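Local coordinates for dual specificity protein phosphatase 15 (Homo sapiens, PDB 1YZ4) that removes phosphate from phosphotyrosine, phosphoserine and phosphothreonine in proteins, through the dual-specificity phosphatase catalytic domain that this chain contains, at residues A59-F70 with N131-F141. The protein carries 1 engineered substitution. Residues are numbered along the deposited sequence; the frame is centred on the assembly and turned at random.
Sequences ADTPEVPIKKHF and NPGFRQQLEEF
The CA atoms of P62 and G133 lie 3.8 Å apart where the type I turn T61–V64 meets the first turn of helix 132-143; G133, lacking a side chain, adds a CA-H...O contact, CA to P62 O 3.4 Å. N131 OD1 caps the helix by accepting from F134 N, while ND2 donates to D60 OD1 (2.9 Å), a bond in the amide plane that arrives on the syn side of the carboxylate but 29° out of its plane. Placed between its backbone N and carbonyl carbon (chi1 76°), N131 CG sits 3.6 Å above one face of the F134 ring, displaced toward the rim; I66 CG1 covers the opposite face, 3.5 Å from the centroid, as a CH-pi contact, and A59 O sits at the edge. Q137, extended beyond CG, bonds to both sides of the bend around P65. NE2 gives V64 O a nearly straight bond (2.8 Å, 175°), and OE1 accepts from K67 N, although the placement of OE1 is less certain. K67 NZ and E140 OE1 form a long salt bridge (3.8 Å). Further along the helix, the edge of F70 points at the face of F141, centroids 5.2 Å apart and planes nearly perpendicular. D60 lies near a bound sulfate and S91, the engineered replacement at the predicted phosphocysteine position, consistent with the general-acid loop of this family. The contact thus joins the loop between strand 52-56 and helix 70-82 to helix 132-143, with F134 also packing on R97 and T100 of helix 97-110 and F141 on helix 145-157.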
ATOM      1  N   ALA A  59      14.491   1.141   1.569  1.00 21.42           N
ATOM      2  CA  ALA A  59      14.964  -0.232   1.467  1.00 21.38           C
ATOM      3  C   ALA A  59      14.195  -1.125   2.445  1.00 20.92           C
ATOM      4  O   ALA A  59      13.562  -0.631   3.381  1.00 22.11           O
ATOM      5  CB  ALA A  59      16.467  -0.287   1.770  1.00 17.70           C
ATOM      6  N   ASP A  60      14.241  -2.436   2.232  1.00 18.44           N
ATOM      7  CA  ASP A  60      13.551  -3.345   3.133  1.00 18.57           C
ATOM      8  C   ASP A  60      14.445  -3.837   4.268  1.00 18.64           C
ATOM      9  O   ASP A  60      15.035  -4.915   4.178  1.00 17.47           O
ATOM     10  CB  ASP A  60      12.987  -4.554   2.377  1.00 18.87           C
ATOM     11  CG  ASP A  60      12.163  -5.458   3.280  1.00 17.83           C
ATOM     12  OD1 ASP A  60      11.572  -4.905   4.233  1.00 17.20           O
ATOM     13  OD2 ASP A  60      12.093  -6.692   3.045  1.00  7.83           O
ATOM     14  N   THR A  61      14.562  -3.029   5.321  1.00 18.90           N
ATOM     15  CA  THR A  61      15.347  -3.390   6.501  1.00 19.53           C
ATOM     16  C   THR A  61      14.544  -2.901   7.694  1.00 21.73           C
ATOM     17  O   THR A  61      13.925  -1.836   7.645  1.00 20.90           O
ATOM     18  CB  THR A  61      16.747  -2.732   6.521  1.00 19.04           C
ATOM     19  OG1 THR A  61      16.685  -1.477   7.206  1.00 26.24           O
ATOM     20  CG2 THR A  61      17.251  -2.505   5.106  1.00 23.15           C
ATOM     21  N   PRO A  62      14.535  -3.675   8.786  1.00 24.90           N
ATOM     22  CA  PRO A  62      13.778  -3.290   9.980  1.00 25.04           C
ATOM     23  C   PRO A  62      14.151  -1.970  10.646  1.00 26.04           C
ATOM     24  O   PRO A  62      13.402  -1.471  11.485  1.00 23.86           O
ATOM     25  CB  PRO A  62      13.948  -4.500  10.907  1.00 27.32           C
ATOM     26  CG  PRO A  62      15.249  -5.105  10.466  1.00 25.67           C
ATOM     27  CD  PRO A  62      15.188  -4.985   8.967  1.00 25.10           C
ATOM     28  N   GLU A  63      15.287  -1.394  10.269  1.00 27.34           N
ATOM     29  CA  GLU A  63      15.713  -0.130  10.866  1.00 30.57           C
ATOM     30  C   GLU A  63      15.201   1.103  10.118  1.00 27.41           C
ATOM     31  O   GLU A  63      15.204   2.218  10.647  1.00 26.10           O
ATOM     32  CB  GLU A  63      17.239  -0.088  10.950  1.00 38.35           C
ATOM     33  CG  GLU A  63      17.813  -1.121  11.899  1.00 48.98           C
ATOM     34  CD  GLU A  63      19.305  -0.958  12.101  1.00 55.30           C
ATOM     35  OE1 GLU A  63      19.735   0.160  12.465  1.00 58.46           O
ATOM     36  OE2 GLU A  63      20.045  -1.945  11.900  1.00 59.50           O
ATOM     37  N   VAL A  64      14.761   0.897   8.886  1.00 21.86           N
ATOM     38  CA  VAL A  64      14.253   1.984   8.072  1.00 21.01           C
ATOM     39  C   VAL A  64      12.902   2.479   8.574  1.00 20.10           C
ATOM     40  O   VAL A  64      11.957   1.709   8.709  1.00 21.21           O
ATOM     41  CB  VAL A  64      14.118   1.540   6.617  1.00 20.99           C
ATOM     42  CG1 VAL A  64      13.622   2.688   5.771  1.00 20.20           C
ATOM     43  CG2 VAL A  64      15.467   1.040   6.113  1.00 22.76           C
ATOM     44  N   PRO A  65      12.796   3.783   8.854  1.00 19.27           N
ATOM     45  CA  PRO A  65      11.539   4.351   9.345  1.00 17.74           C
ATOM     46  C   PRO A  65      10.512   4.670   8.259  1.00 16.02           C
ATOM     47  O   PRO A  65      10.272   5.839   7.975  1.00 13.03           O
ATOM     48  CB  PRO A  65      12.005   5.602  10.072  1.00 16.16           C
ATOM     49  CG  PRO A  65      13.115   6.073   9.176  1.00 18.87           C
ATOM     50  CD  PRO A  65      13.869   4.795   8.858  1.00 15.33           C
ATOM     51  N   ILE A  66       9.905   3.641   7.660  1.00 18.00           N
ATOM     52  CA  ILE A  66       8.892   3.870   6.623  1.00 16.64           C
ATOM     53  C   ILE A  66       7.707   4.605   7.218  1.00 15.81           C
ATOM     54  O   ILE A  66       6.894   5.168   6.486  1.00 15.73           O
ATOM     55  CB  ILE A  66       8.335   2.555   5.993  1.00 18.73           C
ATOM     56  CG1 ILE A  66       8.533   1.380   6.940  1.00 13.77           C
ATOM     57  CG2 ILE A  66       8.951   2.309   4.633  1.00 25.80           C
ATOM     58  CD1 ILE A  66       7.642   1.428   8.128  1.00 20.42           C
ATOM     59  N   LYS A  67       7.605   4.586   8.544  1.00 15.09           N
ATOM     60  CA  LYS A  67       6.500   5.248   9.228  1.00 16.93           C
ATOM     61  C   LYS A  67       6.491   6.735   8.923  1.00 15.91           C
ATOM     62  O   LYS A  67       5.466   7.397   9.068  1.00 16.73           O
ATOM     63  CB  LYS A  67       6.575   5.023  10.745  1.00 15.65           C
ATOM     64  CG  LYS A  67       7.666   5.796  11.481  1.00 20.42           C
ATOM     65  CD  LYS A  67       7.803   5.271  12.909  1.00 26.29           C
ATOM     66  CE  LYS A  67       8.771   6.090  13.751  1.00 29.36           C
ATOM     67  NZ  LYS A  67       8.187   7.391  14.195  1.00 33.75           N
ATOM     68  N   LYS A  68       7.634   7.259   8.493  1.00 17.19           N
ATOM     69  CA  LYS A  68       7.716   8.670   8.159  1.00 20.92           C
ATOM     70  C   LYS A  68       6.977   8.974   6.859  1.00 19.27           C
ATOM     71  O   LYS A  68       6.730  10.135   6.541  1.00 17.92           O
ATOM     72  CB  LYS A  68       9.177   9.111   8.051  1.00 25.08           C
ATOM     73  CG  LYS A  68       9.883   9.213   9.403  1.00 34.08           C
ATOM     74  CD  LYS A  68      11.350   9.619   9.242  1.00 40.65           C
ATOM     75  CE  LYS A  68      12.097   9.625  10.576  1.00 38.75           C
ATOM     76  NZ  LYS A  68      13.553   9.898  10.379  1.00 41.69           N
ATOM     77  N   HIS A  69       6.614   7.935   6.112  1.00 15.18           N
ATOM     78  CA  HIS A  69       5.901   8.134   4.855  1.00 17.67           C
ATOM     79  C   HIS A  69       4.441   7.675   4.893  1.00 15.11           C
ATOM     80  O   HIS A  69       3.733   7.764   3.890  1.00 14.59           O
ATOM     81  CB  HIS A  69       6.631   7.428   3.707  1.00 19.92           C
ATOM     82  CG  HIS A  69       8.026   7.925   3.480  1.00 23.52           C
ATOM     83  ND1 HIS A  69       9.112   7.443   4.179  1.00 24.25           N
ATOM     84  CD2 HIS A  69       8.510   8.866   2.633  1.00 23.91           C
ATOM     85  CE1 HIS A  69      10.206   8.064   3.771  1.00 26.01           C
ATOM     86  NE2 HIS A  69       9.868   8.933   2.834  1.00 21.85           N
ATOM     87  N   PHE A  70       3.995   7.198   6.051  1.00 11.30           N
ATOM     88  CA  PHE A  70       2.622   6.734   6.217  1.00 12.27           C
ATOM     89  C   PHE A  70       1.563   7.784   5.877  1.00 12.07           C
ATOM     90  O   PHE A  70       0.631   7.514   5.117  1.00  9.05           O
ATOM     91  CB  PHE A  70       2.387   6.257   7.658  1.00 14.91           C
ATOM     92  CG  PHE A  70       3.011   4.917   7.979  1.00 17.25           C
ATOM     93  CD1 PHE A  70       3.760   4.225   7.028  1.00 15.45           C
ATOM     94  CD2 PHE A  70       2.826   4.341   9.234  1.00 17.30           C
ATOM     95  CE1 PHE A  70       4.313   2.980   7.319  1.00 15.34           C
ATOM     96  CE2 PHE A  70       3.377   3.092   9.538  1.00 17.97           C
ATOM     97  CZ  PHE A  70       4.121   2.410   8.574  1.00 17.69           C
ATOM     98  N   ASN A 131       8.600  -6.878   7.464  1.00 16.97           N
ATOM     99  CA  ASN A 131       9.712  -7.244   8.336  1.00 16.77           C
ATOM    100  C   ASN A 131       9.435  -6.863   9.801  1.00 15.92           C
ATOM    101  O   ASN A 131       8.626  -5.973  10.085  1.00 16.16           O
ATOM    102  CB  ASN A 131      11.026  -6.616   7.824  1.00 12.94           C
ATOM    103  CG  ASN A 131      11.139  -5.127   8.125  1.00 17.39           C
ATOM    104  OD1 ASN A 131      11.026  -4.708   9.283  1.00 21.48           O
ATOM    105  ND2 ASN A 131      11.383  -4.320   7.085  1.00  8.48           N
ATOM    106  N   PRO A 132      10.104  -7.538  10.752  1.00 17.92           N
ATOM    107  CA  PRO A 132       9.929  -7.279  12.187  1.00 17.97           C
ATOM    108  C   PRO A 132       9.892  -5.801  12.585  1.00 18.04           C
ATOM    109  O   PRO A 132       9.070  -5.397  13.408  1.00 17.55           O
ATOM    110  CB  PRO A 132      11.112  -8.013  12.810  1.00 18.51           C
ATOM    111  CG  PRO A 132      11.284  -9.177  11.895  1.00 19.43           C
ATOM    112  CD  PRO A 132      11.169  -8.536  10.538  1.00 16.22           C
ATOM    113  N   GLY A 133      10.780  -5.000  11.999  1.00 15.40           N
ATOM    114  CA  GLY A 133      10.820  -3.585  12.328  1.00 13.25           C
ATOM    115  C   GLY A 133       9.605  -2.813  11.856  1.00 12.54           C
ATOM    116  O   GLY A 133       9.127  -1.904  12.540  1.00  9.70           O
ATOM    117  N   PHE A 134       9.096  -3.169  10.682  1.00 12.40           N
ATOM    118  CA  PHE A 134       7.924  -2.485  10.147  1.00 13.67           C
ATOM    119  C   PHE A 134       6.676  -2.844  10.949  1.00 12.74           C
ATOM    120  O   PHE A 134       5.735  -2.061  11.034  1.00 12.80           O
ATOM    121  CB  PHE A 134       7.713  -2.848   8.669  1.00 11.23           C
ATOM    122  CG  PHE A 134       8.803  -2.352   7.764  1.00  9.74           C
ATOM    123  CD1 PHE A 134       9.778  -1.475   8.237  1.00  9.21           C
ATOM    124  CD2 PHE A 134       8.843  -2.743   6.430  1.00  9.27           C
ATOM    125  CE1 PHE A 134      10.775  -0.996   7.390  1.00  9.28           C
ATOM    126  CE2 PHE A 134       9.833  -2.269   5.579  1.00 10.41           C
ATOM    127  CZ  PHE A 134      10.802  -1.394   6.058  1.00  9.73           C
ATOM    128  N   ARG A 135       6.674  -4.032  11.541  1.00 14.48           N
ATOM    129  CA  ARG A 135       5.529  -4.468  12.327  1.00 17.72           C
ATOM    130  C   ARG A 135       5.430  -3.631  13.600  1.00 16.85           C
ATOM    131  O   ARG A 135       4.331  -3.287  14.037  1.00 16.96           O
ATOM    132  CB  ARG A 135       5.653  -5.973  12.616  1.00 18.01           C
ATOM    133  CG  ARG A 135       5.818  -6.773  11.311  1.00 21.01           C
ATOM    134  CD  ARG A 135       6.175  -8.235  11.499  1.00 20.83           C
ATOM    135  NE  ARG A 135       5.024  -9.061  11.835  1.00 24.09           N
ATOM    136  CZ  ARG A 135       4.552 -10.041  11.069  1.00 23.29           C
ATOM    137  NH1 ARG A 135       5.121 -10.327   9.907  1.00 25.21           N
ATOM    138  NH2 ARG A 135       3.515 -10.752  11.479  1.00 27.96           N
ATOM    139  N   GLN A 136       6.582  -3.275  14.167  1.00 18.59           N
ATOM    140  CA  GLN A 136       6.630  -2.454  15.378  1.00 18.67           C
ATOM    141  C   GLN A 136       6.145  -1.059  15.033  1.00 18.11           C
ATOM    142  O   GLN A 136       5.379  -0.451  15.788  1.00 13.61           O
ATOM    143  CB  GLN A 136       8.055  -2.373  15.926  1.00 22.16           C
ATOM    144  CG  GLN A 136       8.588  -3.699  16.445  1.00 33.71           C
ATOM    145  CD  GLN A 136       9.961  -3.577  17.080  1.00 39.08           C
ATOM    146  OE1 GLN A 136      10.961  -3.325  16.400  1.00 42.25           O
ATOM    147  NE2 GLN A 136      10.015  -3.752  18.396  1.00 43.52           N
ATOM    148  N   GLN A 137       6.605  -0.560  13.886  1.00 15.56           N
ATOM    149  CA  GLN A 137       6.213   0.753  13.412  1.00 14.82           C
ATOM    150  C   GLN A 137       4.706   0.746  13.166  1.00 16.49           C
ATOM    151  O   GLN A 137       4.031   1.759  13.364  1.00 13.81           O
ATOM    152  CB  GLN A 137       6.976   1.107  12.131  1.00 14.17           C
ATOM    153  CG  GLN A 137       8.460   1.332  12.365  1.00 10.24           C
ATOM    154  CD  GLN A 137       9.206   1.755  11.112  1.00 13.18           C
ATOM    155  OE1 GLN A 137       8.772   2.651  10.384  1.00 10.43           O
ATOM    156  NE2 GLN A 137      10.347   1.123  10.864  1.00 10.54           N
ATOM    157  N   LEU A 138       4.182  -0.398  12.739  1.00 15.51           N
ATOM    158  CA  LEU A 138       2.744  -0.518  12.516  1.00 18.44           C
ATOM    159  C   LEU A 138       2.061  -0.478  13.887  1.00 17.81           C
ATOM    160  O   LEU A 138       0.980   0.091  14.043  1.00 15.97           O
ATOM    161  CB  LEU A 138       2.419  -1.825  11.777  1.00 13.02           C
ATOM    162  CG  LEU A 138       2.751  -1.796  10.275  1.00 15.39           C
ATOM    163  CD1 LEU A 138       2.757  -3.208   9.701  1.00  4.00           C
ATOM    164  CD2 LEU A 138       1.728  -0.910   9.537  1.00 13.19           C
ATOM    165  N   GLU A 139       2.713  -1.074  14.878  1.00 20.65           N
ATOM    166  CA  GLU A 139       2.198  -1.094  16.243  1.00 24.79           C
ATOM    167  C   GLU A 139       2.020   0.352  16.712  1.00 24.98           C
ATOM    168  O   GLU A 139       0.956   0.731  17.198  1.00 19.97           O
ATOM    169  CB  GLU A 139       3.185  -1.811  17.169  1.00 29.09           C
ATOM    170  CG  GLU A 139       2.704  -3.143  17.716  1.00 38.68           C
ATOM    171  CD  GLU A 139       1.582  -2.993  18.720  1.00 40.29           C
ATOM    172  OE1 GLU A 139       0.519  -2.451  18.355  1.00 45.89           O
ATOM    173  OE2 GLU A 139       1.765  -3.420  19.877  1.00 46.21           O
ATOM    174  N   GLU A 140       3.081   1.147  16.561  1.00 25.98           N
ATOM    175  CA  GLU A 140       3.059   2.553  16.954  1.00 26.75           C
ATOM    176  C   GLU A 140       1.900   3.250  16.264  1.00 23.66           C
ATOM    177  O   GLU A 140       1.010   3.786  16.910  1.00 22.89           O
ATOM    178  CB  GLU A 140       4.354   3.255  16.536  1.00 31.66           C
ATOM    179  CG  GLU A 140       5.591   2.906  17.346  1.00 42.80           C
ATOM    180  CD  GLU A 140       6.854   3.551  16.778  1.00 47.88           C
ATOM    181  OE1 GLU A 140       6.862   4.793  16.582  1.00 47.51           O
ATOM    182  OE2 GLU A 140       7.837   2.813  16.530  1.00 47.11           O
ATOM    183  N   PHE A 141       1.937   3.230  14.937  1.00 21.10           N
ATOM    184  CA  PHE A 141       0.924   3.864  14.107  1.00 19.07           C
ATOM    185  C   PHE A 141      -0.492   3.548  14.572  1.00 21.02           C
ATOM    186  O   PHE A 141      -1.351   4.432  14.615  1.00 19.48           O
ATOM    187  CB  PHE A 141       1.096   3.428  12.654  1.00 12.91           C
ATOM    188  CG  PHE A 141       0.087   4.030  11.721  1.00 14.96           C
ATOM    189  CD1 PHE A 141       0.182   5.367  11.341  1.00 13.62           C
ATOM    190  CD2 PHE A 141      -0.984   3.268  11.251  1.00 11.97           C
ATOM    191  CE1 PHE A 141      -0.774   5.940  10.509  1.00 18.60           C
ATOM    192  CE2 PHE A 141      -1.947   3.829  10.419  1.00 15.18           C
ATOM    193  CZ  PHE A 141      -1.844   5.172  10.046  1.00 19.20           C
TER